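Local coordinates for protein SPD1 nuclease (PDB 2XGR) that probably hydrolyses DNA as a secreted, prophage-encoded endonuclease of the DNA/RNA non-specific family, probably in a metal-dependent way, at residues E191-G203 with E220-N234. Sequence-based numbering, arbitrary orientation. Where two conformers were deposited one is given.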
ATOM      1  N   GLU A 191       9.969  12.926  13.857  1.00 11.72           N
ATOM      2  CA  GLU A 191      10.006  11.488  14.059  1.00 12.18           C
ATOM      3  C   GLU A 191      10.383  10.814  12.735  1.00 13.25           C
ATOM      4  O   GLU A 191       9.818  11.149  11.682  1.00 13.74           O
ATOM      5  CB  GLU A 191       8.635  10.998  14.537  1.00 11.57           C
ATOM      6  CG  GLU A 191       8.262  11.517  15.961  1.00  9.30           C
ATOM      7  CD  GLU A 191       6.879  11.208  16.339  1.00 14.33           C
ATOM      8  OE1 GLU A 191       6.169  10.422  15.629  1.00 10.92           O
ATOM      9  OE2 GLU A 191       6.438  11.661  17.407  1.00 14.92           O
ATOM     10  N   VAL A 192      11.256   9.802  12.835  1.00 13.92           N
ATOM     11  CA  VAL A 192      11.709   9.152  11.612  1.00 16.38           C
ATOM     12  C   VAL A 192      10.806   7.937  11.320  1.00 13.29           C
ATOM     13  O   VAL A 192      10.867   7.419  10.209  1.00 17.31           O
ATOM     14  CB  VAL A 192      13.207   8.740  11.643  1.00 16.82           C
ATOM     15  CG1 VAL A 192      14.098   9.976  11.848  1.00 24.18           C
ATOM     16  CG2 VAL A 192      13.448   7.719  12.710  1.00 15.80           C
ATOM     17  N   VAL A 193      10.024   7.480  12.304  1.00 12.03           N
ATOM     18  CA  VAL A 193       9.106   6.344  12.138  1.00 11.96           C
ATOM     19  C   VAL A 193       7.751   6.970  11.914  1.00 11.27           C
ATOM     20  O   VAL A 193       7.227   7.719  12.770  1.00 10.92           O
ATOM     21  CB  VAL A 193       9.047   5.490  13.478  1.00 12.80           C
ATOM     22  CG1 VAL A 193       8.092   4.235  13.334  1.00 13.58           C
ATOM     23  CG2 VAL A 193      10.397   5.071  13.886  1.00 15.03           C
ATOM     24  N   PRO A 194       7.073   6.637  10.779  1.00 11.59           N
ATOM     25  CA  PRO A 194       5.695   7.171  10.678  1.00  9.34           C
ATOM     26  C   PRO A 194       4.754   6.588  11.702  1.00 10.95           C
ATOM     27  O   PRO A 194       4.811   5.424  11.977  1.00 11.38           O
ATOM     28  CB  PRO A 194       5.222   6.751   9.238  1.00  9.26           C
ATOM     29  CG  PRO A 194       6.087   5.512   8.916  1.00 11.63           C
ATOM     30  CD  PRO A 194       7.397   5.628   9.757  1.00 11.67           C
ATOM     31  N   ARG A 195       3.834   7.380  12.258  1.00 10.07           N
ATOM     32  CA  ARG A 195       2.837   6.873  13.185  1.00  9.24           C
ATOM     33  C   ARG A 195       1.789   6.036  12.483  1.00  9.43           C
ATOM     34  O   ARG A 195       1.152   5.184  13.099  1.00 10.96           O
ATOM     35  CB  ARG A 195       2.123   8.072  13.809  1.00 11.26           C
ATOM     36  CG  ARG A 195       3.093   8.887  14.683  1.00 16.17           C
ATOM     37  CD  ARG A 195       3.001   8.473  16.072  1.00 19.21           C
ATOM     38  NE  ARG A 195       3.962   9.252  16.909  1.00 23.43           N
ATOM     39  CZ  ARG A 195       3.938   9.240  18.238  1.00 23.05           C
ATOM     40  NH1 ARG A 195       2.987   8.518  18.827  1.00 18.90           N
ATOM     41  NH2 ARG A 195       4.880   9.899  18.966  1.00 15.30           N
ATOM     42  N   GLN A 196       1.555   6.387  11.214  1.00  9.79           N
ATOM     43  CA  GLN A 196       0.487   5.783  10.437  1.00  9.11           C
ATOM     44  C   GLN A 196       0.952   5.610   8.998  1.00  8.60           C
ATOM     45  O   GLN A 196       1.857   6.297   8.520  1.00  7.67           O
ATOM     46  CB  GLN A 196      -0.798   6.650  10.395  1.00  9.82           C
ATOM     47  CG  GLN A 196      -1.399   6.861  11.766  1.00 11.56           C
ATOM     48  CD  GLN A 196      -2.486   7.882  11.735  1.00 18.58           C
ATOM     49  OE1 GLN A 196      -2.419   8.867  10.980  1.00 18.53           O
ATOM     50  NE2 GLN A 196      -3.522   7.648  12.522  1.00 23.57           N
ATOM     51  N   ILE A 197       0.312   4.665   8.284  1.00  7.39           N
ATOM     52  CA  ILE A 197       0.512   4.588   6.826  1.00  7.64           C
ATOM     53  C   ILE A 197      -0.850   4.625   6.161  1.00  6.89           C
ATOM     54  O   ILE A 197      -1.788   3.942   6.607  1.00  8.39           O
ATOM     55  CB  ILE A 197       1.170   3.160   6.458  1.00  7.73           C
ATOM     56  CG1 ILE A 197       2.483   2.970   7.233  1.00 12.15           C
ATOM     57  CG2 ILE A 197       1.350   3.008   4.910  1.00 10.23           C
ATOM     58  CD1 ILE A 197       3.680   3.830   6.780  1.00 17.51           C
ATOM     59  N   GLU A 198      -0.968   5.426   5.101  0.50  6.73           N
ATOM     60  CA  GLU A 198      -2.225   5.566   4.363  0.50  6.53           C
ATOM     61  C   GLU A 198      -2.139   4.743   3.076  0.50  5.25           C
ATOM     62  O   GLU A 198      -1.247   5.027   2.259  0.50  5.37           O
ATOM     63  CB  GLU A 198      -2.372   7.034   3.931  0.50  7.04           C
ATOM     64  CG  GLU A 198      -3.642   7.301   3.194  0.50 10.96           C
ATOM     65  CD  GLU A 198      -3.702   8.673   2.524  0.50 14.00           C
ATOM     66  OE1 GLU A 198      -4.301   9.573   3.156  0.50 17.00           O
ATOM     67  OE2 GLU A 198      -3.242   8.845   1.354  0.50  2.85           O
ATOM     68  N   LEU A 199      -3.044   3.761   2.875  1.00  5.14           N
ATOM     69  CA  LEU A 199      -3.130   3.045   1.648  1.00  4.08           C
ATOM     70  C   LEU A 199      -4.294   3.610   0.861  1.00  6.59           C
ATOM     71  O   LEU A 199      -5.407   3.628   1.362  1.00  9.27           O
ATOM     72  CB  LEU A 199      -3.490   1.541   1.956  1.00  2.76           C
ATOM     73  CG  LEU A 199      -2.342   0.698   2.558  1.00  7.47           C
ATOM     74  CD1 LEU A 199      -2.055   1.097   4.041  1.00 10.58           C
ATOM     75  CD2 LEU A 199      -2.735  -0.793   2.496  1.00  7.89           C
ATOM     76  N   GLN A 200      -4.082   3.943  -0.417  1.00  5.72           N
ATOM     77  CA  GLN A 200      -5.131   4.570  -1.247  1.00  5.68           C
ATOM     78  C   GLN A 200      -5.242   3.787  -2.555  1.00  7.77           C
ATOM     79  O   GLN A 200      -4.235   3.571  -3.246  1.00  6.65           O
ATOM     80  CB  GLN A 200      -4.712   6.026  -1.625  1.00  6.88           C
ATOM     81  CG  GLN A 200      -5.747   6.721  -2.472  1.00  5.69           C
ATOM     82  CD  GLN A 200      -5.173   7.987  -3.016  1.00  7.58           C
ATOM     83  OE1 GLN A 200      -5.082   8.986  -2.289  1.00  9.81           O
ATOM     84  NE2 GLN A 200      -4.607   7.915  -4.248  1.00  6.88           N
ATOM     85  N   TYR A 201      -6.426   3.282  -2.876  1.00  6.12           N
ATOM     86  CA  TYR A 201      -6.500   2.449  -4.063  1.00  4.08           C
ATOM     87  C   TYR A 201      -7.817   2.605  -4.806  1.00  5.93           C
ATOM     88  O   TYR A 201      -8.885   2.880  -4.206  1.00  7.02           O
ATOM     89  CB  TYR A 201      -6.266   0.929  -3.726  1.00  4.70           C
ATOM     90  CG  TYR A 201      -7.070   0.435  -2.545  1.00  5.39           C
ATOM     91  CD1 TYR A 201      -8.381  -0.022  -2.699  1.00  7.66           C
ATOM     92  CD2 TYR A 201      -6.505   0.436  -1.253  1.00  6.37           C
ATOM     93  CE1 TYR A 201      -9.102  -0.558  -1.574  1.00  6.37           C
ATOM     94  CE2 TYR A 201      -7.267  -0.082  -0.145  1.00  6.11           C
ATOM     95  CZ  TYR A 201      -8.527  -0.604  -0.350  1.00  8.77           C
ATOM     96  OH  TYR A 201      -9.215  -1.083   0.758  1.00  9.36           O
ATOM     97  N   VAL A 202      -7.727   2.430  -6.120  1.00  4.60           N
ATOM     98  CA  VAL A 202      -8.940   2.434  -6.965  1.00  6.24           C
ATOM     99  C   VAL A 202      -8.557   1.677  -8.221  1.00  7.44           C
ATOM    100  O   VAL A 202      -7.339   1.600  -8.543  1.00  8.35           O
ATOM    101  CB  VAL A 202      -9.388   3.830  -7.283  1.00  5.97           C
ATOM    102  CG1 VAL A 202      -8.316   4.548  -8.185  1.00  6.31           C
ATOM    103  CG2 VAL A 202     -10.824   3.871  -8.006  1.00  6.95           C
ATOM    104  N   GLY A 203      -9.544   1.096  -8.908  1.00  7.45           N
ATOM    105  CA  GLY A 203      -9.248   0.380 -10.175  1.00  8.38           C
ATOM    106  C   GLY A 203      -9.569   1.320 -11.349  1.00  9.67           C
ATOM    107  O   GLY A 203     -10.264   2.345 -11.181  1.00  9.63           O
ATOM    108  N   GLU A 220     -12.125   0.711   5.404  1.00  8.43           N
ATOM    109  CA  GLU A 220     -12.096   1.303   4.049  1.00  7.43           C
ATOM    110  C   GLU A 220     -12.965   2.547   4.014  1.00 10.46           C
ATOM    111  O   GLU A 220     -14.173   2.444   4.300  1.00 12.99           O
ATOM    112  CB  GLU A 220     -12.599   0.321   3.045  1.00  9.39           C
ATOM    113  CG  GLU A 220     -11.566  -0.873   2.983  1.00 13.15           C
ATOM    114  CD  GLU A 220     -12.065  -1.922   2.026  1.00 14.67           C
ATOM    115  OE1 GLU A 220     -13.017  -2.678   2.346  1.00 18.39           O
ATOM    116  OE2 GLU A 220     -11.644  -1.902   0.865  1.00 10.36           O
ATOM    117  N   SER A 221     -12.375   3.672   3.639  1.00  8.26           N
ATOM    118  CA  SER A 221     -13.117   4.932   3.602  1.00 10.58           C
ATOM    119  C   SER A 221     -13.091   5.377   2.150  1.00 11.65           C
ATOM    120  O   SER A 221     -12.016   5.557   1.584  1.00 10.74           O
ATOM    121  CB  SER A 221     -12.462   5.974   4.523  1.00 12.04           C
ATOM    122  OG  SER A 221     -13.067   7.280   4.334  1.00 14.74           O
ATOM    123  N   ILE A 222     -14.261   5.660   1.591  1.00  7.83           N
ATOM    124  CA  ILE A 222     -14.401   5.934   0.178  1.00  9.51           C
ATOM    125  C   ILE A 222     -14.681   7.412   0.017  1.00  8.62           C
ATOM    126  O   ILE A 222     -15.407   7.977   0.821  1.00 10.01           O
ATOM    127  CB  ILE A 222     -15.560   5.132  -0.399  1.00 13.67           C
ATOM    128  CG1 ILE A 222     -15.313   3.638  -0.108  1.00 14.82           C
ATOM    129  CG2 ILE A 222     -15.618   5.285  -1.877  1.00 13.17           C
ATOM    130  CD1 ILE A 222     -16.641   2.905   0.227  1.00 25.41           C
ATOM    131  N   ASP A 223     -14.005   8.077  -0.939  1.00  8.16           N
ATOM    132  CA  ASP A 223     -14.209   9.528  -1.096  1.00  9.19           C
ATOM    133  C   ASP A 223     -15.290   9.763  -2.162  1.00  9.96           C
ATOM    134  O   ASP A 223     -15.952   8.811  -2.622  1.00  9.52           O
ATOM    135  CB  ASP A 223     -12.876  10.238  -1.454  1.00  9.78           C
ATOM    136  CG  ASP A 223     -12.388   9.929  -2.898  1.00 11.69           C
ATOM    137  OD1 ASP A 223     -13.042   9.267  -3.755  1.00 10.49           O
ATOM    138  OD2 ASP A 223     -11.239  10.336  -3.133  1.00 12.81           O
ATOM    139  N   GLU A 224     -15.514  11.012  -2.534  0.62 12.70           N
ATOM    140  CA  GLU A 224     -16.661  11.235  -3.389  0.62 14.46           C
ATOM    141  C   GLU A 224     -16.454  10.851  -4.854  0.62 15.22           C
ATOM    142  O   GLU A 224     -17.373  10.996  -5.650  0.62 13.46           O
ATOM    143  CB  GLU A 224     -17.223  12.658  -3.201  0.62 17.07           C
ATOM    144  CG  GLU A 224     -16.248  13.821  -3.104  0.62 19.06           C
ATOM    145  CD  GLU A 224     -14.828  13.568  -2.510  0.62 20.80           C
ATOM    146  OE1 GLU A 224     -13.923  13.917  -3.286  0.62 27.95           O
ATOM    147  OE2 GLU A 224     -14.589  13.115  -1.332  0.50 18.71           O
ATOM    148  N   ASN A 225     -15.265  10.304  -5.194  1.00 13.05           N
ATOM    149  CA  ASN A 225     -15.022   9.729  -6.538  1.00 13.42           C
ATOM    150  C   ASN A 225     -14.838   8.232  -6.508  1.00 15.51           C
ATOM    151  O   ASN A 225     -14.474   7.622  -7.510  1.00 14.90           O
ATOM    152  CB  ASN A 225     -13.800  10.384  -7.170  1.00 12.89           C
ATOM    153  CG  ASN A 225     -13.960  11.857  -7.312  1.00 13.58           C
ATOM    154  OD1 ASN A 225     -15.000  12.345  -7.818  1.00 15.99           O
ATOM    155  ND2 ASN A 225     -12.946  12.586  -6.913  1.00 11.00           N
ATOM    156  N   GLY A 226     -15.091   7.616  -5.349  1.00 10.97           N
ATOM    157  CA  GLY A 226     -14.931   6.208  -5.295  1.00  8.82           C
ATOM    158  C   GLY A 226     -13.516   5.671  -4.999  1.00  8.96           C
ATOM    159  O   GLY A 226     -13.319   4.471  -5.076  1.00 11.04           O
ATOM    160  N   VAL A 227     -12.597   6.570  -4.657  1.00  6.72           N
ATOM    161  CA  VAL A 227     -11.202   6.178  -4.319  1.00  8.45           C
ATOM    162  C   VAL A 227     -11.211   5.806  -2.831  1.00  8.43           C
ATOM    163  O   VAL A 227     -11.779   6.525  -2.008  1.00  8.86           O
ATOM    164  CB  VAL A 227     -10.288   7.376  -4.552  1.00  8.26           C
ATOM    165  CG1 VAL A 227      -8.785   7.029  -4.109  1.00  6.72           C
ATOM    166  CG2 VAL A 227     -10.383   7.742  -6.045  1.00 11.23           C
ATOM    167  N   THR A 228     -10.593   4.664  -2.483  1.00  6.31           N
ATOM    168  CA  THR A 228     -10.632   4.134  -1.103  1.00  7.13           C
ATOM    169  C   THR A 228      -9.335   4.400  -0.387  1.00  7.60           C
ATOM    170  O   THR A 228      -8.289   4.322  -1.013  1.00  7.37           O
ATOM    171  CB  THR A 228     -10.850   2.627  -1.131  1.00  6.65           C
ATOM    172  OG1 THR A 228     -12.108   2.351  -1.744  1.00  9.81           O
ATOM    173  CG2 THR A 228     -10.954   2.011   0.289  1.00  8.50           C
ATOM    174  N   THR A 229      -9.437   4.852   0.861  1.00  6.01           N
ATOM    175  CA  THR A 229      -8.250   5.057   1.685  1.00  6.58           C
ATOM    176  C   THR A 229      -8.412   4.262   2.966  1.00  8.95           C
ATOM    177  O   THR A 229      -9.474   4.294   3.581  1.00  8.90           O
ATOM    178  CB  THR A 229      -8.102   6.549   2.013  1.00  9.35           C
ATOM    179  OG1 THR A 229      -8.060   7.305   0.788  1.00  9.76           O
ATOM    180  CG2 THR A 229      -6.772   6.860   2.834  1.00  9.34           C
ATOM    181  N   VAL A 230      -7.330   3.604   3.384  1.00  6.79           N
ATOM    182  CA  VAL A 230      -7.281   2.829   4.636  1.00  5.88           C
ATOM    183  C   VAL A 230      -6.124   3.425   5.434  1.00  7.34           C
ATOM    184  O   VAL A 230      -5.012   3.617   4.868  1.00  7.43           O
ATOM    185  CB  VAL A 230      -6.977   1.318   4.277  1.00  5.19           C
ATOM    186  CG1 VAL A 230      -6.625   0.626   5.578  1.00  8.06           C
ATOM    187  CG2 VAL A 230      -8.239   0.716   3.670  1.00  8.12           C
ATOM    188  N   ILE A 231      -6.346   3.781   6.710  1.00  5.56           N
ATOM    189  CA  ILE A 231      -5.237   4.328   7.530  1.00  7.20           C
ATOM    190  C   ILE A 231      -4.869   3.280   8.574  1.00  7.90           C
ATOM    191  O   ILE A 231      -5.720   2.848   9.373  1.00  9.10           O
ATOM    192  CB  ILE A 231      -5.648   5.679   8.259  1.00  9.27           C
ATOM    193  CG1 ILE A 231      -5.983   6.732   7.216  1.00 15.13           C
ATOM    194  CG2 ILE A 231      -4.511   6.146   9.242  1.00 13.22           C
ATOM    195  CD1 ILE A 231      -6.624   8.024   7.786  1.00 23.61           C
ATOM    196  N   LEU A 232      -3.640   2.798   8.509  1.00  6.61           N
ATOM    197  CA  LEU A 232      -3.177   1.796   9.463  1.00  7.04           C
ATOM    198  C   LEU A 232      -2.194   2.379  10.429  1.00  8.50           C
ATOM    199  O   LEU A 232      -1.368   3.231  10.060  1.00  8.94           O
ATOM    200  CB  LEU A 232      -2.494   0.619   8.714  1.00  7.03           C
ATOM    201  CG  LEU A 232      -3.399  -0.106   7.731  1.00  9.90           C
ATOM    202  CD1 LEU A 232      -2.624  -1.296   7.027  1.00  8.73           C
ATOM    203  CD2 LEU A 232      -4.587  -0.675   8.473  1.00  7.68           C
ATOM    204  N   GLU A 233      -2.266   1.909  11.674  1.00  9.12           N
ATOM    205  CA  GLU A 233      -1.327   2.377  12.695  1.00 10.55           C
ATOM    206  C   GLU A 233      -0.016   1.636  12.615  1.00 10.55           C
ATOM    207  O   GLU A 233       0.010   0.390  12.475  1.00 10.78           O
ATOM    208  CB  GLU A 233      -1.958   2.182  14.136  1.00 12.48           C
ATOM    209  CG  GLU A 233      -3.256   2.908  14.378  1.00 18.34           C
ATOM    210  CD  GLU A 233      -3.143   4.442  14.370  1.00 20.80           C
ATOM    211  OE1 GLU A 233      -2.122   5.002  14.845  1.00 26.57           O
ATOM    212  OE2 GLU A 233      -4.080   5.080  13.818  1.00 27.44           O
ATOM    213  N   ASN A 234       1.088   2.361  12.771  1.00  9.08           N
ATOM    214  CA  ASN A 234       2.408   1.761  12.800  1.00  8.79           C
ATOM    215  C   ASN A 234       2.752   1.536  14.288  1.00 11.49           C
ATOM    216  O   ASN A 234       3.406   2.382  14.927  1.00 14.23           O
ATOM    217  CB  ASN A 234       3.436   2.649  12.124  1.00 10.94           C
ATOM    218  CG  ASN A 234       4.778   1.964  11.896  1.00 11.71           C
ATOM    219  OD1 ASN A 234       4.906   0.728  12.060  1.00 12.74           O
ATOM    220  ND2 ASN A 234       5.754   2.731  11.427  1.00 11.93           N
TER
HETATM  221  O   HOH W   1       0.662   4.876  15.760  1.00 27.86           O
HETATM  222  O   HOH W   2      -6.512   9.203   0.019  1.00 19.41           O
HETATM  223  O   HOH W   3     -11.565   2.207  -4.528  1.00  7.93           O
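Tyr201 and Thr228 make one of the paired rungs by which strands 196-203 and 228-233 run antiparallel in the large sheet of this His-Me finger nuclease, a worked example of a sheet with unlike faces. Six backbone hydrogen bonds join Ile197 to Leu232, Leu199 to Val230 and Tyr201 to Thr228. The face bearing Ile197, Leu199, Val230 and Leu232 is mostly apolar: Leu199 CD1 meets Leu232 CD1 at 3.9 Å, and helix 160-173 covers it through Met160 and Tyr163. There the Tyr201 ring takes Thr228 CB over one face, 4.1 Å from the ring centroid. With CG between the backbone N and carbonyl carbon (chi1 48°), the ring lies against its cross-strand neighbours and its OH donates to Glu220 OE2 at 2.6 Å. That oxygen, met on its anti side, also accepts from Leu215 N, and OE1 from Ser217 N, so both carboxylate oxygens are held.

The other face is largely polar. Gln196 and Glu233 lie side by side, NE2 of Gln196 giving a 2.9 Å bond to the syn side of Glu233 OE2, while Ile231 CG2 lies against the Gln196 amide. Gln200 lays its CG on Val227 CG1, while its NE2 reaches Lys52 O and a water links its OE1 to Thr229 OG1. Past the strand end, Asn234 donates from ND2 to Pro194 O and Ala139 O, and its OD1 accepts from Thr141 N. Between strands 221-222 and 228-233, the type I turn Asp223-Gly226 closes a hairpin; Asp223 OD1 accepts from Asn225 N, an Asx turn, and from Val227 N on the opposite face of the carboxylate.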